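Local atomic coordinates of probable branched-chain-amino-acid aminotransferase (Thermotoga maritima MSB8, PDB entry 3CSW), a protein that probably transfers amino groups between branched-chain amino acids (leucine, isoleucine and valine) and 2-oxoglutarate, with pyridoxal 5'-phosphate as cofactor. Residues L46-R51 and Q94-K99; S50-A55 and E280-I285; V125-S130 and D164-G169; E228-D233 and N251-F256. All blocks are in the same frame, centred on the assembly; numbering follows the deposited sequence. Where two conformers were deposited one is given.

Contact 1 of 4, residues L46-R51 and Q94-K99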
# COMPACT_ATOMS: atom_id res chain seq x y z
N LEU A 46 -17.16 27.04 11.74
CA LEU A 46 -17.68 27.16 13.10
C LEU A 46 -19.17 27.35 13.03
O LEU A 46 -19.72 27.66 11.97
CB LEU A 46 -17.06 28.36 13.85
CG LEU A 46 -15.54 28.47 14.04
CD1 LEU A 46 -14.88 29.11 12.81
CD2 LEU A 46 -15.22 29.26 15.30
N ARG A 47 -19.85 27.10 14.15
CA ARG A 47 -21.25 27.49 14.32
C ARG A 47 -21.39 28.22 15.64
O ARG A 47 -20.47 28.21 16.45
CB ARG A 47 -22.18 26.28 14.29
CG ARG A 47 -22.08 25.35 15.49
CD ARG A 47 -23.34 24.52 15.63
NE ARG A 47 -24.39 25.36 16.18
CZ ARG A 47 -25.66 24.98 16.32
NH1 ARG A 47 -26.07 23.78 15.91
NH2 ARG A 47 -26.51 25.83 16.87
N THR A 48 -22.53 28.86 15.85
CA THR A 48 -22.82 29.53 17.09
C THR A 48 -23.89 28.77 17.87
O THR A 48 -24.68 28.02 17.30
CB THR A 48 -23.36 30.95 16.86
OG1 THR A 48 -24.55 30.87 16.07
CG2 THR A 48 -22.31 31.83 16.14
N TYR A 49 -23.85 28.96 19.19
CA TYR A 49 -24.95 28.62 20.11
C TYR A 49 -25.26 29.93 20.81
O TYR A 49 -24.36 30.61 21.32
CB TYR A 49 -24.57 27.53 21.11
CG TYR A 49 -24.37 26.16 20.48
CD1 TYR A 49 -25.47 25.38 20.09
CD2 TYR A 49 -23.10 25.64 20.29
CE1 TYR A 49 -25.28 24.10 19.51
CE2 TYR A 49 -22.90 24.38 19.71
CZ TYR A 49 -23.99 23.62 19.32
OH TYR A 49 -23.75 22.38 18.76
N SER A 50 -26.53 30.33 20.78
CA SER A 50 -26.97 31.63 21.29
C SER A 50 -26.19 32.76 20.65
O SER A 50 -25.91 33.78 21.30
CB SER A 50 -26.86 31.72 22.81
OG SER A 50 -27.70 30.76 23.43
N ARG A 51 -25.82 32.58 19.38
CA ARG A 51 -25.12 33.59 18.62
C ARG A 51 -23.68 33.82 19.11
O ARG A 51 -23.01 34.75 18.66
CB ARG A 51 -25.95 34.89 18.59
CG ARG A 51 -27.42 34.62 18.16
CD ARG A 51 -28.38 35.77 18.40
NE ARG A 51 -27.91 37.01 17.79
CZ ARG A 51 -27.43 38.06 18.46
NH1 ARG A 51 -27.33 38.06 19.79
NH2 ARG A 51 -27.05 39.14 17.78
N GLN A 94 -30.40 34.90 14.74
CA GLN A 94 -30.44 33.50 14.33
C GLN A 94 -29.03 32.93 14.46
O GLN A 94 -28.06 33.68 14.40
CB GLN A 94 -30.86 33.50 12.87
CG GLN A 94 -31.07 32.17 12.23
CD GLN A 94 -31.53 32.32 10.80
OE1 GLN A 94 -31.69 33.45 10.29
NE2 GLN A 94 -31.76 31.19 10.12
N GLU A 95 -28.92 31.62 14.62
CA GLU A 95 -27.59 30.97 14.63
C GLU A 95 -26.93 31.08 13.25
O GLU A 95 -27.62 31.03 12.21
CB GLU A 95 -27.68 29.50 15.03
CG GLU A 95 -28.40 29.20 16.37
CD GLU A 95 -27.69 29.74 17.61
OE1 GLU A 95 -26.75 30.54 17.48
OE2 GLU A 95 -28.11 29.37 18.73
N VAL A 96 -25.60 31.24 13.23
CA VAL A 96 -24.84 31.30 11.99
C VAL A 96 -23.83 30.15 11.83
O VAL A 96 -23.33 29.58 12.80
CB VAL A 96 -24.10 32.68 11.82
CG1 VAL A 96 -25.09 33.82 11.80
CG2 VAL A 96 -23.10 32.93 12.93
N ARG A 97 -23.60 29.79 10.56
CA ARG A 97 -22.47 28.98 10.15
C ARG A 97 -21.40 29.98 9.77
O ARG A 97 -21.71 31.00 9.17
CB ARG A 97 -22.82 28.13 8.93
CG ARG A 97 -21.63 27.38 8.30
CD ARG A 97 -21.98 26.66 6.99
NE ARG A 97 -22.81 25.46 7.20
CZ ARG A 97 -24.15 25.43 7.24
NH1 ARG A 97 -24.89 26.54 7.10
NH2 ARG A 97 -24.76 24.26 7.44
N ILE A 98 -20.15 29.71 10.11
CA ILE A 98 -19.04 30.62 9.82
C ILE A 98 -17.90 29.82 9.18
O ILE A 98 -17.47 28.83 9.75
CB ILE A 98 -18.49 31.31 11.11
CG1 ILE A 98 -19.62 31.93 11.96
CG2 ILE A 98 -17.46 32.35 10.73
CD1 ILE A 98 -19.22 32.25 13.40
N LYS A 99 -17.43 30.25 8.01
CA LYS A 99 -16.27 29.65 7.34
C LYS A 99 -15.15 30.66 7.41
O LYS A 99 -15.38 31.84 7.17
CB LYS A 99 -16.56 29.34 5.86
CG LYS A 99 -17.72 28.40 5.61
CD LYS A 99 -18.19 28.48 4.14
CE LYS A 99 -19.73 28.33 4.01
NZ LYS A 99 -20.27 28.96 2.76

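Contact 2 of 4, residues S50-A55 and E280-I285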
# COMPACT_ATOMS: atom_id res chain seq x y z
N SER A 50 -26.53 30.33 20.78
CA SER A 50 -26.97 31.63 21.29
C SER A 50 -26.19 32.76 20.65
O SER A 50 -25.91 33.78 21.30
CB SER A 50 -26.86 31.72 22.81
OG SER A 50 -27.70 30.76 23.43
N ARG A 51 -25.82 32.58 19.38
CA ARG A 51 -25.12 33.59 18.62
C ARG A 51 -23.68 33.82 19.11
O ARG A 51 -23.01 34.75 18.66
CB ARG A 51 -25.95 34.89 18.59
CG ARG A 51 -27.42 34.62 18.16
CD ARG A 51 -28.38 35.77 18.40
NE ARG A 51 -27.91 37.01 17.79
CZ ARG A 51 -27.43 38.06 18.46
NH1 ARG A 51 -27.33 38.06 19.79
NH2 ARG A 51 -27.05 39.14 17.78
N ALA A 52 -23.22 32.95 20.02
CA ALA A 52 -21.82 32.95 20.49
C ALA A 52 -21.02 31.90 19.72
O ALA A 52 -21.45 30.74 19.64
CB ALA A 52 -21.76 32.66 21.98
N PRO A 53 -19.86 32.28 19.15
CA PRO A 53 -19.04 31.29 18.40
C PRO A 53 -18.48 30.14 19.26
O PRO A 53 -17.75 30.35 20.25
CB PRO A 53 -17.93 32.13 17.77
CG PRO A 53 -17.95 33.45 18.45
CD PRO A 53 -19.28 33.63 19.13
N PHE A 54 -18.86 28.94 18.84
CA PHE A 54 -18.54 27.70 19.51
C PHE A 54 -17.13 27.17 19.19
O PHE A 54 -16.71 27.11 18.03
CB PHE A 54 -19.56 26.62 19.13
CG PHE A 54 -19.35 25.31 19.85
CD1 PHE A 54 -19.53 25.23 21.24
CD2 PHE A 54 -18.96 24.17 19.16
CE1 PHE A 54 -19.34 24.03 21.90
CE2 PHE A 54 -18.76 22.97 19.83
CZ PHE A 54 -18.93 22.90 21.19
N ALA A 55 -16.44 26.75 20.25
CA ALA A 55 -15.11 26.17 20.18
C ALA A 55 -14.16 27.04 19.39
O ALA A 55 -13.32 26.52 18.67
CB ALA A 55 -15.16 24.73 19.59
N GLU A 280 -13.68 24.57 28.05
CA GLU A 280 -12.71 24.45 26.94
C GLU A 280 -13.28 24.82 25.56
O GLU A 280 -12.53 25.17 24.66
CB GLU A 280 -12.10 23.05 26.90
CG GLU A 280 -13.07 21.94 26.54
CD GLU A 280 -12.44 20.56 26.60
OE1 GLU A 280 -12.00 20.15 27.70
OE2 GLU A 280 -12.40 19.88 25.54
N ASN A 281 -14.60 24.76 25.40
CA ASN A 281 -15.27 25.19 24.17
C ASN A 281 -15.60 26.69 24.11
O ASN A 281 -16.13 27.16 23.10
CB ASN A 281 -16.59 24.42 24.00
CG ASN A 281 -16.37 22.95 23.80
OD1 ASN A 281 -15.44 22.55 23.09
ND2 ASN A 281 -17.23 22.14 24.39
N TRP A 282 -15.29 27.42 25.18
CA TRP A 282 -15.65 28.83 25.31
C TRP A 282 -14.54 29.78 25.76
O TRP A 282 -14.82 30.96 25.97
CB TRP A 282 -16.85 28.97 26.25
CG TRP A 282 -18.04 28.20 25.73
CD1 TRP A 282 -18.49 27.00 26.18
CD2 TRP A 282 -18.88 28.56 24.63
NE1 TRP A 282 -19.57 26.59 25.44
CE2 TRP A 282 -19.84 27.53 24.49
CE3 TRP A 282 -18.94 29.66 23.76
CZ2 TRP A 282 -20.83 27.56 23.51
CZ3 TRP A 282 -19.93 29.68 22.78
CH2 TRP A 282 -20.86 28.64 22.67
N VAL A 283 -13.32 29.29 25.88
CA VAL A 283 -12.16 30.11 26.24
C VAL A 283 -12.07 31.34 25.34
O VAL A 283 -12.14 31.18 24.12
CB VAL A 283 -10.82 29.32 26.02
CG1 VAL A 283 -9.68 30.03 26.73
CG2 VAL A 283 -10.92 27.89 26.51
N GLY A 284 -11.91 32.52 25.92
CA GLY A 284 -11.72 33.77 25.16
C GLY A 284 -12.93 34.45 24.55
O GLY A 284 -12.79 35.48 23.89
N ILE A 285 -14.12 33.87 24.75
CA ILE A 285 -15.37 34.34 24.16
C ILE A 285 -16.24 35.02 25.23
O ILE A 285 -16.49 36.24 25.21
CB ILE A 285 -16.15 33.16 23.48
CG1 ILE A 285 -15.46 32.74 22.17
CG2 ILE A 285 -17.61 33.52 23.22
CD1 ILE A 285 -15.18 33.89 21.17
OXT ILE A 285 -16.69 34.36 26.17
O HOH W 1 -15.72 29.53 21.85

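Contact 3 of 4, residues V125-S130 and D164-G169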
# COMPACT_ATOMS: atom_id res chain seq x y z
N VAL A 125 -30.17 9.50 8.82
CA VAL A 125 -29.78 9.80 7.44
C VAL A 125 -29.26 8.53 6.76
O VAL A 125 -29.00 7.51 7.43
CB VAL A 125 -28.71 10.94 7.39
CG1 VAL A 125 -29.22 12.22 8.07
CG2 VAL A 125 -27.35 10.48 8.00
N GLU A 126 -29.17 8.62 5.43
CA GLU A 126 -28.53 7.60 4.57
C GLU A 126 -27.09 8.02 4.28
O GLU A 126 -26.84 9.19 3.99
CB GLU A 126 -29.27 7.48 3.22
CG GLU A 126 -28.52 6.70 2.09
CD GLU A 126 -28.59 5.18 2.22
OE1 GLU A 126 -29.59 4.69 2.76
OE2 GLU A 126 -27.68 4.49 1.76
N VAL A 127 -26.15 7.08 4.36
CA VAL A 127 -24.76 7.30 3.97
C VAL A 127 -24.35 6.14 3.06
O VAL A 127 -24.96 5.05 3.08
CB VAL A 127 -23.78 7.43 5.18
CG1 VAL A 127 -24.19 8.54 6.09
CG2 VAL A 127 -23.70 6.14 5.97
N LYS A 128 -23.32 6.36 2.26
CA LYS A 128 -22.80 5.31 1.39
C LYS A 128 -21.29 5.27 1.45
O LYS A 128 -20.66 6.31 1.68
CB LYS A 128 -23.26 5.53 -0.05
CG LYS A 128 -24.72 5.35 -0.22
CD LYS A 128 -25.19 5.67 -1.61
CE LYS A 128 -26.70 5.59 -1.67
NZ LYS A 128 -27.15 5.57 -3.08
N ILE A 129 -20.70 4.09 1.23
CA ILE A 129 -19.23 3.96 1.08
C ILE A 129 -18.79 4.75 -0.17
O ILE A 129 -19.34 4.58 -1.25
CB ILE A 129 -18.76 2.45 0.98
CG1 ILE A 129 -19.20 1.63 2.21
CG2 ILE A 129 -17.24 2.33 0.86
CD1 ILE A 129 -18.74 2.20 3.56
N SER A 130 -17.81 5.63 -0.01
CA SER A 130 -17.24 6.40 -1.11
C SER A 130 -16.35 5.53 -2.03
O SER A 130 -15.76 4.54 -1.57
CB SER A 130 -16.37 7.51 -0.51
OG SER A 130 -15.77 8.33 -1.47
N ASP A 164 -23.92 11.95 3.52
CA ASP A 164 -22.46 12.02 3.41
C ASP A 164 -21.99 10.67 2.88
O ASP A 164 -22.73 9.70 2.92
CB ASP A 164 -21.83 12.36 4.77
CG ASP A 164 -20.39 12.88 4.67
OD1 ASP A 164 -19.88 13.03 3.54
OD2 ASP A 164 -19.75 13.14 5.72
N VAL A 165 -20.78 10.63 2.33
CA VAL A 165 -20.13 9.39 1.90
C VAL A 165 -18.99 9.05 2.89
O VAL A 165 -18.37 9.94 3.46
CB VAL A 165 -19.59 9.47 0.44
CG1 VAL A 165 -20.77 9.55 -0.55
CG2 VAL A 165 -18.60 10.64 0.25
N ILE A 166 -18.76 7.76 3.12
CA ILE A 166 -17.73 7.27 4.04
C ILE A 166 -16.44 6.90 3.27
O ILE A 166 -16.43 6.00 2.44
CB ILE A 166 -18.26 6.06 4.84
CG1 ILE A 166 -19.64 6.37 5.47
CG2 ILE A 166 -17.26 5.60 5.87
CD1 ILE A 166 -19.78 7.67 6.26
N LEU A 167 -15.37 7.65 3.54
CA LEU A 167 -14.05 7.37 3.00
C LEU A 167 -13.34 6.33 3.87
O LEU A 167 -13.24 6.50 5.10
CB LEU A 167 -13.17 8.63 2.90
CG LEU A 167 -13.47 9.72 1.87
CD1 LEU A 167 -14.59 10.62 2.37
CD2 LEU A 167 -12.22 10.52 1.46
N LEU A 168 -12.95 5.23 3.23
CA LEU A 168 -12.10 4.23 3.81
C LEU A 168 -10.67 4.60 3.48
O LEU A 168 -10.41 5.31 2.50
CB LEU A 168 -12.40 2.84 3.22
CG LEU A 168 -13.85 2.39 3.16
CD1 LEU A 168 -13.93 1.00 2.60
CD2 LEU A 168 -14.51 2.50 4.51
N GLY A 169 -9.74 4.14 4.31
CA GLY A 169 -8.32 4.30 4.03
C GLY A 169 -7.89 3.26 3.04
O GLY A 169 -8.67 2.37 2.68
O HOH W 2 -13.55 5.02 0.33

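Contact 4 of 4, residues E228-D233 and N251-F256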
# COMPACT_ATOMS: atom_id res chain seq x y z
N GLU A 228 -17.21 -3.98 10.01
CA GLU A 228 -17.76 -3.74 11.34
C GLU A 228 -18.95 -2.77 11.29
O GLU A 228 -19.82 -2.85 12.13
CB GLU A 228 -16.72 -3.20 12.32
CG GLU A 228 -15.50 -4.08 12.53
CD GLU A 228 -14.62 -3.58 13.67
OE1 GLU A 228 -15.11 -3.52 14.81
OE2 GLU A 228 -13.44 -3.27 13.45
N LEU A 229 -18.96 -1.84 10.35
CA LEU A 229 -20.11 -0.95 10.19
C LEU A 229 -21.35 -1.78 9.81
O LEU A 229 -22.47 -1.48 10.23
CB LEU A 229 -19.84 0.10 9.11
CG LEU A 229 -18.71 1.13 9.32
CD1 LEU A 229 -18.60 2.08 8.10
CD2 LEU A 229 -18.89 1.93 10.62
N PHE A 230 -21.15 -2.82 9.02
CA PHE A 230 -22.26 -3.65 8.55
C PHE A 230 -22.74 -4.63 9.61
O PHE A 230 -23.80 -5.24 9.46
CB PHE A 230 -21.91 -4.35 7.23
CG PHE A 230 -21.79 -3.40 6.07
CD1 PHE A 230 -20.62 -2.71 5.83
CD2 PHE A 230 -22.86 -3.20 5.20
CE1 PHE A 230 -20.50 -1.80 4.75
CE2 PHE A 230 -22.75 -2.30 4.11
CZ PHE A 230 -21.57 -1.61 3.89
N GLU A 231 -21.99 -4.76 10.71
CA GLU A 231 -22.41 -5.60 11.82
C GLU A 231 -22.73 -4.81 13.07
O GLU A 231 -23.01 -5.41 14.11
CB GLU A 231 -21.35 -6.63 12.12
CG GLU A 231 -21.06 -7.51 10.91
CD GLU A 231 -20.45 -8.83 11.28
OE1 GLU A 231 -19.25 -8.86 11.64
OE2 GLU A 231 -21.17 -9.85 11.20
N ALA A 232 -22.70 -3.48 12.97
CA ALA A 232 -22.90 -2.61 14.11
C ALA A 232 -24.36 -2.59 14.55
O ALA A 232 -25.26 -2.76 13.71
CB ALA A 232 -22.44 -1.18 13.75
N ASP A 233 -24.60 -2.38 15.84
CA ASP A 233 -25.95 -2.13 16.35
C ASP A 233 -26.45 -0.71 16.02
O ASP A 233 -27.64 -0.51 15.76
CB ASP A 233 -26.02 -2.34 17.88
CG ASP A 233 -25.62 -3.73 18.30
OD1 ASP A 233 -25.83 -4.65 17.50
OD2 ASP A 233 -25.08 -3.90 19.41
N ASN A 251 -25.36 2.19 2.74
CA ASN A 251 -25.56 1.49 1.48
C ASN A 251 -27.00 0.91 1.51
O ASN A 251 -27.96 1.68 1.61
CB ASN A 251 -24.45 0.44 1.22
CG ASN A 251 -23.11 1.05 0.80
OD1 ASN A 251 -22.86 2.23 0.96
ND2 ASN A 251 -22.25 0.22 0.24
N GLU A 252 -27.16 -0.41 1.45
CA GLU A 252 -28.51 -1.01 1.53
C GLU A 252 -28.80 -1.62 2.90
O GLU A 252 -29.80 -2.29 3.08
CB GLU A 252 -28.67 -2.10 0.48
CG GLU A 252 -28.57 -1.64 -0.96
CD GLU A 252 -28.33 -2.82 -1.90
OE1 GLU A 252 -27.24 -3.46 -1.84
OE2 GLU A 252 -29.24 -3.11 -2.70
N HIS A 253 -27.92 -1.37 3.87
CA HIS A 253 -28.02 -1.93 5.20
C HIS A 253 -28.69 -0.97 6.17
O HIS A 253 -28.10 0.02 6.57
CB HIS A 253 -26.61 -2.29 5.70
CG HIS A 253 -26.60 -3.00 7.02
ND1 HIS A 253 -26.64 -4.37 7.13
CD2 HIS A 253 -26.56 -2.53 8.29
CE1 HIS A 253 -26.63 -4.71 8.40
NE2 HIS A 253 -26.57 -3.61 9.13
N SER A 254 -29.91 -1.29 6.58
CA SER A 254 -30.63 -0.51 7.58
C SER A 254 -30.22 -0.87 8.99
O SER A 254 -30.11 -2.05 9.32
CB SER A 254 -32.15 -0.74 7.47
OG SER A 254 -32.69 -0.06 6.34
N PHE A 255 -30.00 0.16 9.80
CA PHE A 255 -29.80 0.02 11.25
C PHE A 255 -31.12 0.15 12.02
O PHE A 255 -31.31 -0.51 13.03
CB PHE A 255 -28.81 1.07 11.76
CG PHE A 255 -27.45 0.91 11.20
CD1 PHE A 255 -26.64 -0.13 11.62
CD2 PHE A 255 -27.01 1.75 10.19
CE1 PHE A 255 -25.38 -0.30 11.06
CE2 PHE A 255 -25.76 1.58 9.64
CZ PHE A 255 -24.95 0.56 10.06
N PHE A 256 -32.00 1.03 11.55
CA PHE A 256 -33.31 1.22 12.16
C PHE A 256 -34.33 1.76 11.17
O PHE A 256 -33.99 2.21 10.09
CB PHE A 256 -33.24 2.12 13.41
CG PHE A 256 -32.82 3.55 13.13
CD1 PHE A 256 -33.75 4.49 12.73
CD2 PHE A 256 -31.50 3.95 13.34
CE1 PHE A 256 -33.38 5.80 12.51
CE2 PHE A 256 -31.13 5.27 13.13
CZ PHE A 256 -32.07 6.20 12.71
O HOH W 3 -26.29 -4.01 11.70
O HOH W 4 -29.34 -2.19 14.37

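Contact 1 of 4, residues L46-R51 and Q94-K99
The carboxylate of E95 is approached from opposite faces of its plane by T48 OG1 and R51 N, both of which end on OE1. T48 OG1 donates from the anti side over 2.6 Å, and R51 N comes from the syn side at 2.9 Å, while the syn lone pair of OE2 takes S50 N at 2.8 Å. A second flat group, the R47 guanidinium, has Y49 CE1 3.3 Å above its centre on one face. At its edge NE and NH2 both grip T48 O in plane; this leaves R47 NH2 4.3 Å from E95 OE2, too far for a salt bridge.

E95 reaches the turn because its chain folds back at chi2 (-65°). T48 OG1 lies between its own backbone N and carbonyl carbon (chi1 59°), where it can also accept V96 N. Its CG2 presses tightly on V96 CG2, at 3.5 Å.

Beyond this, strands 46-49 and 96-99 run antiparallel in the sheet. L46 and I98 form a hydrogen-bonded pair, with L46 N to I98 O at 2.7 Å; both side chains rest on L85 of helix 78-89.

Three donors therefore share one carboxylate, which ties the S50-R51 turn to the start of the neighbouring strand. Such bonding, with R47 nearby, would be expected to keep E95 ionised.

Contact 2 of 4, residues S50-A55 and E280-I285
A52, P53, F54, W282 and I285 make the apolar centre, where the C-terminal tail folds over strand 52-53, an outermost strand of the six-stranded antiparallel sheet and the second arm of a hairpin with strand 42-49. W282 lies across this strand: its CZ3 is 3.6 Å from A52 CB. F54 turns its edge to the face of the indole in an offset edge-to-face pair, with centroids 5.5 Å apart and planes at 68°. The closest carbons of this pair are F54 CD1 and W282 CZ2, at 3.5 Å. The ring reaches the tail because F54 CG stands opposite its backbone N (chi1 -176°), which also lays CE1 beside N281 CB at 3.5 Å.

Past the indole, I285 CD1 meets the proline ring at P53 CG, 3.9 Å away. The type II turn W282-I285 brings the last residue back over the strand, and helix 78-89 supports both P53 and I285.

Farther out the contact becomes polar. The N281 amide is directed elsewhere, OD1 accepting from K58 NZ and ND2 donating to N207 OD1, whereas W282 NE1 is spent on V275 O of helix 262-276. The tail is thus anchored to several helices as well as to the strand. A55, at the N-cap position of helix 56-68, gives its backbone N to N281 O at 2.9 Å, bent to 134° at the hydrogen. The same N281 O also accepts from a water at 2.7 Å, whose other proton goes to P53 O, likewise at 2.7 Å.

Contact 3 of 4, residues V125-S130 and D164-G169
I129 and I166 both carry CG1 opposite the carbonyl carbon. In I129 a second bend (chi1 -58°, chi2 -56°) folds CD1 onto I166 CB, 4.1 Å away. Its other branch, CG2, touches L168 CD1 at 4.0 Å, the two side chains crossing at about a right angle. V127 CG2 meets I166 CG1 at 4.1 Å on this same face, which is packed by M235 and, at I129 and L168, by W227 of the third subunit.

K128 and V165 occupy the reverse face. Beyond them S130 CB lies 3.9 Å from V165 CB, while OG, opposite the backbone N, is bonded to E158 OE1 and V132 N; A155 of helix 150-156 covers V165 and S130.

The backbones run parallel, as the two strands of a beta-alpha-beta unit whose helix is 150-156. I166 serves both directions: its N donates to K128 O and its O accepts S130 N, each at 2.8 Å. The bond from K128 N to D164 O is weak, at 3.5 Å. Past the regular pairing, one water bridges S130 O and L168 N.

The buried D164 carboxylate accepts from V165 N, S178 OG, S180 OG and F179 N. That many donors probably stabilises its negative charge inside the protein, while V127, I129, I166 and L168 add apolar contacts beside the paired backbones.

Contact 4 of 4, residues E228-D233 and N251-F256
F230 and H253 form the main aromatic pair. The edge of the phenyl ring is aimed at the face of the imidazole, offset, with centroids 5.9 Å apart and planes at 69°. With CG opposite its backbone N (chi1 -174°), H253 carries its imidazole toward the F230 backbone. F255 continues the group, taking H253 CD2 3.7 Å above one of its faces, and A232 CB touches F255 CE1.

Carbonyl-to-ring contacts are the second kind. F230 O lies 3.1 Å from H253 CE1; NE2 is nearly as close, but its angle is too poor for a hydrogen bond, since the F230 carbonyl sits over the ring face. L229 O and A232 O, by contrast, lie in the plane of the F255 ring at its edge, L229 O 3.2 Å from CZ.

Water makes the polar link. One molecule, in the imidazole plane, is 2.6 Å from H253 NE2 and donates to A232 O at 2.6 Å. Another donates to both D233 O and F255 O, at 2.8 and 2.9 Å.

L250 and M235 back F255, and E231 of the third subunit packs on F230. The contact thus joins the end of helix 226-230 to the short edge strand 253-254 of the mixed sheet. With L229 O and A232 O at the edge of F255, F230 O over the imidazole and two waters bridging the segments, the two are held without direct hydrogen bonds, and the weakly positive rim of F255 probably suits the oxygens beside it.

Overall arrangement
Contacts 1 and 2 share the S50-R51 turn and the six-stranded antiparallel sheet, where R47 O probably bonds F54 N; their centres are 10 Å apart. Contacts 3 and 4 both reach a mixed sheet, on the opposite side of the chain's centre from contact 2, and are joined through N251, whose OD1 accepts I129 N. Contact 3 is the most buried, a parallel strand pairing; contact 1 is also strand pairing but ends in a carboxylate-bound turn. Contacts 2 and 4 dress sheet edges with aromatic rings and bridging waters, contact 4 lying farthest from the centre of the chain. Contacts 3 and 4 also meet the third subunit, whereas contact 2 touches no other chain.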